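Local atomic coordinates of sensor protein (Bacteroides thetaiotaomicron, PDB entry 2X7X), a protein that binds fructose through its periplasmic domain and, as a hybrid two-component sensor, probably relays the signal by histidine phosphorylation to control transcription. Residues Trp19-Glu30 and Tyr245-Gln254. Residues are numbered along the deposited sequence; the frame is centred on the assembly and turned at random.
Sequences WRHKMNDEILRE and YPTNGDKVLQ. With FRU (beta-D-fructofuranose), chain E.
Trp19 lies between fructose and Thr247: FRU C3 is over one face of its indole, and Thr247 CG2 rests on the opposite one, 3.7 Å from the five-membered ring centroid and 18° off its normal, a CH-pi contact. In the ring plane, NE1 donates a nearly straight bond to Tyr245 O (2.9 Å), fixing the indole's rotation. Putting an alanine here removes the indole, which would probably leave Tyr245 O without its mate and Thr247 CG2 and the sugar without the flat surface between them. Close packing continues at Gly249, whose CA comes within 4.4 Å of Glu26 CA; a beta carbon there would collide with Glu26 CB and Met23 O. Glu26 OE2 accepts from Thr247 OG1 (2.7 Å) on the syn side, a little out of the plane, and from Gly249 N (2.8 Å) above the other face. This joins the first helix of the periplasmic-binding-protein fold, in the lobe carrying strand 8-13, to the linker leaving strand 241-244 of the other lobe and the helix 249-260 it leads into, the helix axes 7.5 Å apart and crossing at -48°, beside the cleft where Arg20 NE grips FRU O1. Buried too, Leu253 CD2 packs on Glu30 CB (3.8 Å), while the Glu30 carboxylate salt-bridges Lys297 of the second subunit. On the looser, partly exposed margin, Lys22 reaches out steeply from the helix axis, bending at its last torsion (chi4 -140°), to set NZ by Thr247 OG1 (3.1 Å) and in a salt bridge with Glu26 OE1.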
ATOM      1  N   TRP A  19       9.588  10.746  10.979  1.00 28.57           N
ATOM      2  CA  TRP A  19       8.283  11.268  10.577  1.00 28.14           C
ATOM      3  C   TRP A  19       8.429  12.647   9.916  1.00 28.71           C
ATOM      4  O   TRP A  19       7.976  12.846   8.791  1.00 28.18           O
ATOM      5  CB  TRP A  19       7.330  11.317  11.773  1.00 27.67           C
ATOM      6  CG  TRP A  19       5.911  11.586  11.381  1.00 25.85           C
ATOM      7  CD1 TRP A  19       4.948  10.665  11.109  1.00 24.45           C
ATOM      8  CD2 TRP A  19       5.303  12.870  11.203  1.00 24.47           C
ATOM      9  NE1 TRP A  19       3.771  11.297  10.775  1.00 24.30           N
ATOM     10  CE2 TRP A  19       3.966  12.650  10.824  1.00 23.64           C
ATOM     11  CE3 TRP A  19       5.764  14.190  11.329  1.00 24.75           C
ATOM     12  CZ2 TRP A  19       3.078  13.695  10.572  1.00 24.28           C
ATOM     13  CZ3 TRP A  19       4.882  15.227  11.074  1.00 25.06           C
ATOM     14  CH2 TRP A  19       3.554  14.973  10.699  1.00 24.24           C
ATOM     15  N   ARG A  20       9.075  13.584  10.606  1.00 29.78           N
ATOM     16  CA  ARG A  20       9.435  14.876   9.998  1.00 31.26           C
ATOM     17  C   ARG A  20      10.267  14.697   8.715  1.00 32.53           C
ATOM     18  O   ARG A  20       9.968  15.308   7.681  1.00 32.98           O
ATOM     19  CB  ARG A  20      10.163  15.793  10.990  1.00 30.34           C
ATOM     20  CG  ARG A  20       9.476  15.989  12.336  1.00 29.70           C
ATOM     21  CD  ARG A  20       8.202  16.838  12.265  1.00 27.45           C
ATOM     22  NE  ARG A  20       7.350  16.639  13.441  1.00 27.64           N
ATOM     23  CZ  ARG A  20       6.140  17.186  13.607  1.00 28.58           C
ATOM     24  NH1 ARG A  20       5.440  16.930  14.706  1.00 27.69           N
ATOM     25  NH2 ARG A  20       5.620  17.996  12.683  1.00 26.66           N
ATOM     26  N   HIS A  21      11.283  13.838   8.773  1.00 34.00           N
ATOM     27  CA  HIS A  21      12.116  13.555   7.609  1.00 35.53           C
ATOM     28  C   HIS A  21      11.267  13.227   6.387  1.00 35.65           C
ATOM     29  O   HIS A  21      11.454  13.811   5.319  1.00 35.47           O
ATOM     30  CB  HIS A  21      13.104  12.429   7.895  1.00 36.08           C
ATOM     31  CG  HIS A  21      14.216  12.351   6.899  1.00 40.16           C
ATOM     32  ND1 HIS A  21      15.317  13.185   6.947  1.00 43.03           N
ATOM     33  CD2 HIS A  21      14.394  11.555   5.814  1.00 42.77           C
ATOM     34  CE1 HIS A  21      16.126  12.900   5.940  1.00 43.87           C
ATOM     35  NE2 HIS A  21      15.591  11.915   5.238  1.00 43.87           N
ATOM     36  N   LYS A  22      10.309  12.324   6.565  1.00 36.10           N
ATOM     37  CA  LYS A  22       9.411  11.944   5.487  1.00 36.67           C
ATOM     38  C   LYS A  22       8.574  13.119   4.942  1.00 37.35           C
ATOM     39  O   LYS A  22       8.388  13.239   3.727  1.00 37.64           O
ATOM     40  CB  LYS A  22       8.494  10.803   5.922  1.00 36.40           C
ATOM     41  CG  LYS A  22       7.836  10.103   4.748  1.00 36.66           C
ATOM     42  CD  LYS A  22       6.666   9.269   5.168  1.00 37.46           C
ATOM     43  CE  LYS A  22       5.853   8.872   3.958  1.00 37.96           C
ATOM     44  NZ  LYS A  22       4.398   8.937   4.259  1.00 38.44           N
ATOM     45  N   MET A  23       8.060  13.962   5.834  1.00 37.76           N
ATOM     46  CA  MET A  23       7.268  15.120   5.422  1.00 38.32           C
ATOM     47  C   MET A  23       8.130  16.151   4.674  1.00 38.77           C
ATOM     48  O   MET A  23       7.756  16.609   3.589  1.00 38.67           O
ATOM     49  CB  MET A  23       6.588  15.763   6.632  1.00 38.25           C
ATOM     50  CG  MET A  23       5.762  16.997   6.326  1.00 37.95           C
ATOM     51  SD  MET A  23       5.283  17.847   7.840  1.00 40.56           S
ATOM     52  CE  MET A  23       4.392  19.229   7.174  1.00 39.57           C
ATOM     53  N   ASN A  24       9.273  16.505   5.260  1.00 39.07           N
ATOM     54  CA  ASN A  24      10.221  17.413   4.628  1.00 39.81           C
ATOM     55  C   ASN A  24      10.526  17.021   3.180  1.00 40.58           C
ATOM     56  O   ASN A  24      10.233  17.784   2.253  1.00 40.40           O
ATOM     57  CB  ASN A  24      11.505  17.477   5.451  1.00 39.59           C
ATOM     58  CG  ASN A  24      11.289  18.092   6.828  1.00 39.39           C
ATOM     59  OD1 ASN A  24      10.261  18.723   7.090  1.00 38.96           O
ATOM     60  ND2 ASN A  24      12.264  17.918   7.710  1.00 37.43           N
ATOM     61  N   ASP A  25      11.080  15.820   3.004  1.00 41.50           N
ATOM     62  CA  ASP A  25      11.391  15.268   1.687  1.00 42.52           C
ATOM     63  C   ASP A  25      10.209  15.327   0.745  1.00 43.13           C
ATOM     64  O   ASP A  25      10.399  15.498  -0.451  1.00 43.83           O
ATOM     65  CB  ASP A  25      11.856  13.814   1.782  1.00 42.56           C
ATOM     66  CG  ASP A  25      13.202  13.661   2.471  1.00 43.58           C
ATOM     67  OD1 ASP A  25      13.598  12.498   2.681  1.00 45.35           O
ATOM     68  OD2 ASP A  25      13.859  14.673   2.813  1.00 43.86           O
ATOM     69  N   GLU A  26       8.997  15.174   1.271  1.00 43.75           N
ATOM     70  CA  GLU A  26       7.784  15.254   0.444  1.00 44.51           C
ATOM     71  C   GLU A  26       7.513  16.682  -0.029  1.00 44.98           C
ATOM     72  O   GLU A  26       6.936  16.887  -1.091  1.00 44.87           O
ATOM     73  CB  GLU A  26       6.555  14.714   1.193  1.00 44.43           C
ATOM     74  CG  GLU A  26       6.292  13.221   1.039  1.00 44.19           C
ATOM     75  CD  GLU A  26       5.286  12.663   2.051  1.00 44.78           C
ATOM     76  OE1 GLU A  26       4.885  11.495   1.896  1.00 45.46           O
ATOM     77  OE2 GLU A  26       4.886  13.368   3.003  1.00 44.74           O
ATOM     78  N   ILE A  27       7.921  17.655   0.780  1.00 46.01           N
ATOM     79  CA  ILE A  27       7.719  19.064   0.471  1.00 47.18           C
ATOM     80  C   ILE A  27       8.711  19.481  -0.613  1.00 48.09           C
ATOM     81  O   ILE A  27       8.310  19.916  -1.697  1.00 47.98           O
ATOM     82  CB  ILE A  27       7.859  19.948   1.738  1.00 47.12           C
ATOM     83  CG1 ILE A  27       6.656  19.742   2.659  1.00 46.54           C
ATOM     84  CG2 ILE A  27       8.007  21.423   1.367  1.00 46.68           C
ATOM     85  CD1 ILE A  27       6.932  20.095   4.112  1.00 45.61           C
ATOM     86  N   LEU A  28       9.998  19.313  -0.312  1.00 49.17           N
ATOM     87  CA  LEU A  28      11.071  19.537  -1.275  1.00 50.38           C
ATOM     88  C   LEU A  28      10.809  18.838  -2.622  1.00 51.40           C
ATOM     89  O   LEU A  28      11.034  19.429  -3.680  1.00 51.72           O
ATOM     90  CB  LEU A  28      12.423  19.098  -0.692  1.00 49.93           C
ATOM     91  CG  LEU A  28      12.886  19.731   0.625  1.00 49.47           C
ATOM     92  CD1 LEU A  28      14.052  18.958   1.218  1.00 49.30           C
ATOM     93  CD2 LEU A  28      13.254  21.200   0.458  1.00 49.39           C
ATOM     94  N   ARG A  29      10.321  17.600  -2.585  1.00 52.55           N
ATOM     95  CA  ARG A  29      10.052  16.859  -3.816  1.00 53.79           C
ATOM     96  C   ARG A  29       8.957  17.538  -4.634  1.00 54.60           C
ATOM     97  O   ARG A  29       9.015  17.560  -5.868  1.00 55.01           O
ATOM     98  CB  ARG A  29       9.678  15.405  -3.527  1.00 53.73           C
ATOM     99  CG  ARG A  29       9.503  14.560  -4.784  1.00 54.56           C
ATOM    100  CD  ARG A  29       8.843  13.206  -4.521  1.00 54.70           C
ATOM    101  NE  ARG A  29       9.650  12.405  -3.611  1.00 54.48           N
ATOM    102  CZ  ARG A  29       9.216  11.925  -2.451  1.00 54.52           C
ATOM    103  NH1 ARG A  29      10.042  11.220  -1.689  1.00 53.55           N
ATOM    104  NH2 ARG A  29       7.959  12.136  -2.060  1.00 53.97           N
ATOM    105  N   GLU A  30       7.964  18.096  -3.949  1.00 55.46           N
ATOM    106  CA  GLU A  30       6.887  18.801  -4.633  1.00 56.16           C
ATOM    107  C   GLU A  30       7.341  20.190  -5.111  1.00 56.88           C
ATOM    108  O   GLU A  30       6.766  20.743  -6.051  1.00 56.82           O
ATOM    109  CB  GLU A  30       5.649  18.902  -3.738  1.00 55.97           C
ATOM    110  CG  GLU A  30       4.350  19.227  -4.469  1.00 55.31           C
ATOM    111  CD  GLU A  30       3.860  18.088  -5.333  1.00 55.96           C
ATOM    112  OE1 GLU A  30       4.240  16.919  -5.071  1.00 55.95           O
ATOM    113  OE2 GLU A  30       3.096  18.361  -6.284  1.00 56.14           O
ATOM    114  N   TYR A 245      -0.738   8.273  10.820  1.00 23.81           N
ATOM    115  CA  TYR A 245      -0.707   9.717  10.996  1.00 24.69           C
ATOM    116  C   TYR A 245       0.020  10.303   9.797  1.00 25.52           C
ATOM    117  O   TYR A 245       1.263  10.301   9.744  1.00 25.83           O
ATOM    118  CB  TYR A 245      -0.054  10.124  12.317  1.00 24.33           C
ATOM    119  CG  TYR A 245      -0.292  11.581  12.661  1.00 24.64           C
ATOM    120  CD1 TYR A 245      -1.600  12.085  12.775  1.00 25.28           C
ATOM    121  CD2 TYR A 245       0.768  12.457  12.859  1.00 23.49           C
ATOM    122  CE1 TYR A 245      -1.842  13.429  13.088  1.00 24.50           C
ATOM    123  CE2 TYR A 245       0.540  13.798  13.174  1.00 23.82           C
ATOM    124  CZ  TYR A 245      -0.769  14.276  13.288  1.00 24.48           C
ATOM    125  OH  TYR A 245      -1.021  15.597  13.606  1.00 24.82           O
ATOM    126  N   PRO A 246      -0.750  10.774   8.810  1.00 26.47           N
ATOM    127  CA  PRO A 246      -0.196  11.054   7.476  1.00 27.57           C
ATOM    128  C   PRO A 246       0.622  12.333   7.416  1.00 28.69           C
ATOM    129  O   PRO A 246       0.261  13.348   8.020  1.00 28.85           O
ATOM    130  CB  PRO A 246      -1.437  11.161   6.583  1.00 27.40           C
ATOM    131  CG  PRO A 246      -2.544  11.599   7.513  1.00 27.15           C
ATOM    132  CD  PRO A 246      -2.198  11.039   8.888  1.00 26.83           C
ATOM    133  N   THR A 247       1.732  12.248   6.694  1.00 30.09           N
ATOM    134  CA  THR A 247       2.657  13.352   6.510  1.00 31.26           C
ATOM    135  C   THR A 247       2.161  14.266   5.385  1.00 32.57           C
ATOM    136  O   THR A 247       2.084  15.480   5.570  1.00 32.67           O
ATOM    137  CB  THR A 247       4.071  12.840   6.207  1.00 30.95           C
ATOM    138  OG1 THR A 247       4.020  11.932   5.107  1.00 30.94           O
ATOM    139  CG2 THR A 247       4.656  12.105   7.403  1.00 30.94           C
ATOM    140  N   ASN A 248       1.819  13.664   4.241  1.00 34.11           N
ATOM    141  CA  ASN A 248       1.268  14.356   3.073  1.00 35.55           C
ATOM    142  C   ASN A 248       1.959  15.681   2.717  1.00 36.56           C
ATOM    143  O   ASN A 248       1.311  16.702   2.484  1.00 36.81           O
ATOM    144  CB  ASN A 248      -0.248  14.523   3.214  1.00 35.55           C
ATOM    145  CG  ASN A 248      -1.021  13.232   2.888  1.00 36.83           C
ATOM    146  OD1 ASN A 248      -0.544  12.359   2.152  1.00 38.75           O
ATOM    147  ND2 ASN A 248      -2.220  13.113   3.439  1.00 35.75           N
ATOM    148  N   GLY A 249       3.288  15.644   2.672  1.00 37.65           N
ATOM    149  CA  GLY A 249       4.100  16.818   2.358  1.00 39.17           C
ATOM    150  C   GLY A 249       3.714  17.527   1.076  1.00 40.24           C
ATOM    151  O   GLY A 249       3.739  18.758   1.011  1.00 40.15           O
ATOM    152  N   ASP A 250       3.356  16.746   0.061  1.00 41.48           N
ATOM    153  CA  ASP A 250       2.903  17.290  -1.217  1.00 42.95           C
ATOM    154  C   ASP A 250       1.648  18.172  -1.117  1.00 43.80           C
ATOM    155  O   ASP A 250       1.571  19.221  -1.766  1.00 43.92           O
ATOM    156  CB  ASP A 250       2.678  16.165  -2.236  1.00 43.04           C
ATOM    157  CG  ASP A 250       1.562  15.222  -1.837  1.00 43.92           C
ATOM    158  OD1 ASP A 250       0.738  14.878  -2.720  1.00 44.34           O
ATOM    159  OD2 ASP A 250       1.516  14.829  -0.644  1.00 45.35           O
ATOM    160  N   LYS A 251       0.671  17.747  -0.316  1.00 44.82           N
ATOM    161  CA  LYS A 251      -0.566  18.509  -0.156  1.00 45.78           C
ATOM    162  C   LYS A 251      -0.328  19.787   0.646  1.00 46.08           C
ATOM    163  O   LYS A 251      -1.105  20.738   0.545  1.00 46.15           O
ATOM    164  CB  LYS A 251      -1.669  17.658   0.481  1.00 45.95           C
ATOM    165  CG  LYS A 251      -2.374  16.682  -0.480  1.00 47.70           C
ATOM    166  CD  LYS A 251      -3.620  16.081   0.183  1.00 50.05           C
ATOM    167  CE  LYS A 251      -4.085  14.791  -0.496  1.00 51.32           C
ATOM    168  NZ  LYS A 251      -4.808  15.069  -1.762  1.00 52.10           N
ATOM    169  N   VAL A 252       0.744  19.795   1.437  1.00 46.46           N
ATOM    170  CA  VAL A 252       1.148  20.971   2.200  1.00 46.86           C
ATOM    171  C   VAL A 252       1.664  22.031   1.247  1.00 47.26           C
ATOM    172  O   VAL A 252       1.253  23.182   1.330  1.00 47.26           O
ATOM    173  CB  VAL A 252       2.228  20.637   3.260  1.00 46.88           C
ATOM    174  CG1 VAL A 252       2.860  21.899   3.828  1.00 46.86           C
ATOM    175  CG2 VAL A 252       1.634  19.817   4.377  1.00 47.11           C
ATOM    176  N   LEU A 253       2.551  21.641   0.335  1.00 47.94           N
ATOM    177  CA  LEU A 253       3.075  22.580  -0.644  1.00 48.56           C
ATOM    178  C   LEU A 253       2.023  23.087  -1.633  1.00 49.02           C
ATOM    179  O   LEU A 253       2.032  24.268  -1.983  1.00 49.13           O
ATOM    180  CB  LEU A 253       4.270  22.008  -1.393  1.00 48.61           C
ATOM    181  CG  LEU A 253       5.082  23.124  -2.075  1.00 48.92           C
ATOM    182  CD1 LEU A 253       5.747  24.049  -1.047  1.00 47.91           C
ATOM    183  CD2 LEU A 253       6.115  22.557  -3.005  1.00 47.90           C
ATOM    184  N   GLN A 254       1.129  22.208  -2.078  1.00 49.40           N
ATOM    185  CA  GLN A 254       0.050  22.613  -2.970  1.00 50.27           C
ATOM    186  C   GLN A 254      -0.790  23.708  -2.345  1.00 50.55           C
ATOM    187  O   GLN A 254      -1.294  24.592  -3.041  1.00 50.85           O
ATOM    188  CB  GLN A 254      -0.839  21.432  -3.337  1.00 50.51           C
ATOM    189  CG  GLN A 254      -0.637  20.922  -4.752  1.00 51.97           C
ATOM    190  CD  GLN A 254      -0.364  19.429  -4.786  1.00 53.77           C
ATOM    191  OE1 GLN A 254       0.787  19.010  -4.938  1.00 54.59           O
ATOM    192  NE2 GLN A 254      -1.411  18.618  -4.618  1.00 52.97           N
TER
HETATM  193  C1  FRU E1335       6.751  13.577  14.757  1.00 24.07           C
HETATM  194  C2  FRU E1335       5.794  13.237  15.885  1.00 22.70           C
HETATM  195  C3  FRU E1335       4.950  12.004  15.572  1.00 21.51           C
HETATM  196  C4  FRU E1335       3.602  12.384  16.152  1.00 21.98           C
HETATM  197  C5  FRU E1335       3.535  13.861  15.791  1.00 22.73           C
HETATM  198  C6  FRU E1335       2.591  14.701  16.649  1.00 23.46           C
HETATM  199  O1  FRU E1335       7.742  14.487  15.227  1.00 24.20           O
HETATM  200  O2  FRU E1335       6.549  13.088  17.092  1.00 22.07           O
HETATM  201  O3  FRU E1335       5.501  10.795  16.115  1.00 19.62           O
HETATM  202  O4  FRU E1335       2.525  11.615  15.606  1.00 21.48           O
HETATM  203  O5  FRU E1335       4.872  14.311  16.029  1.00 23.02           O
HETATM  204  O6  FRU E1335       2.529  16.042  16.124  1.00 24.64           O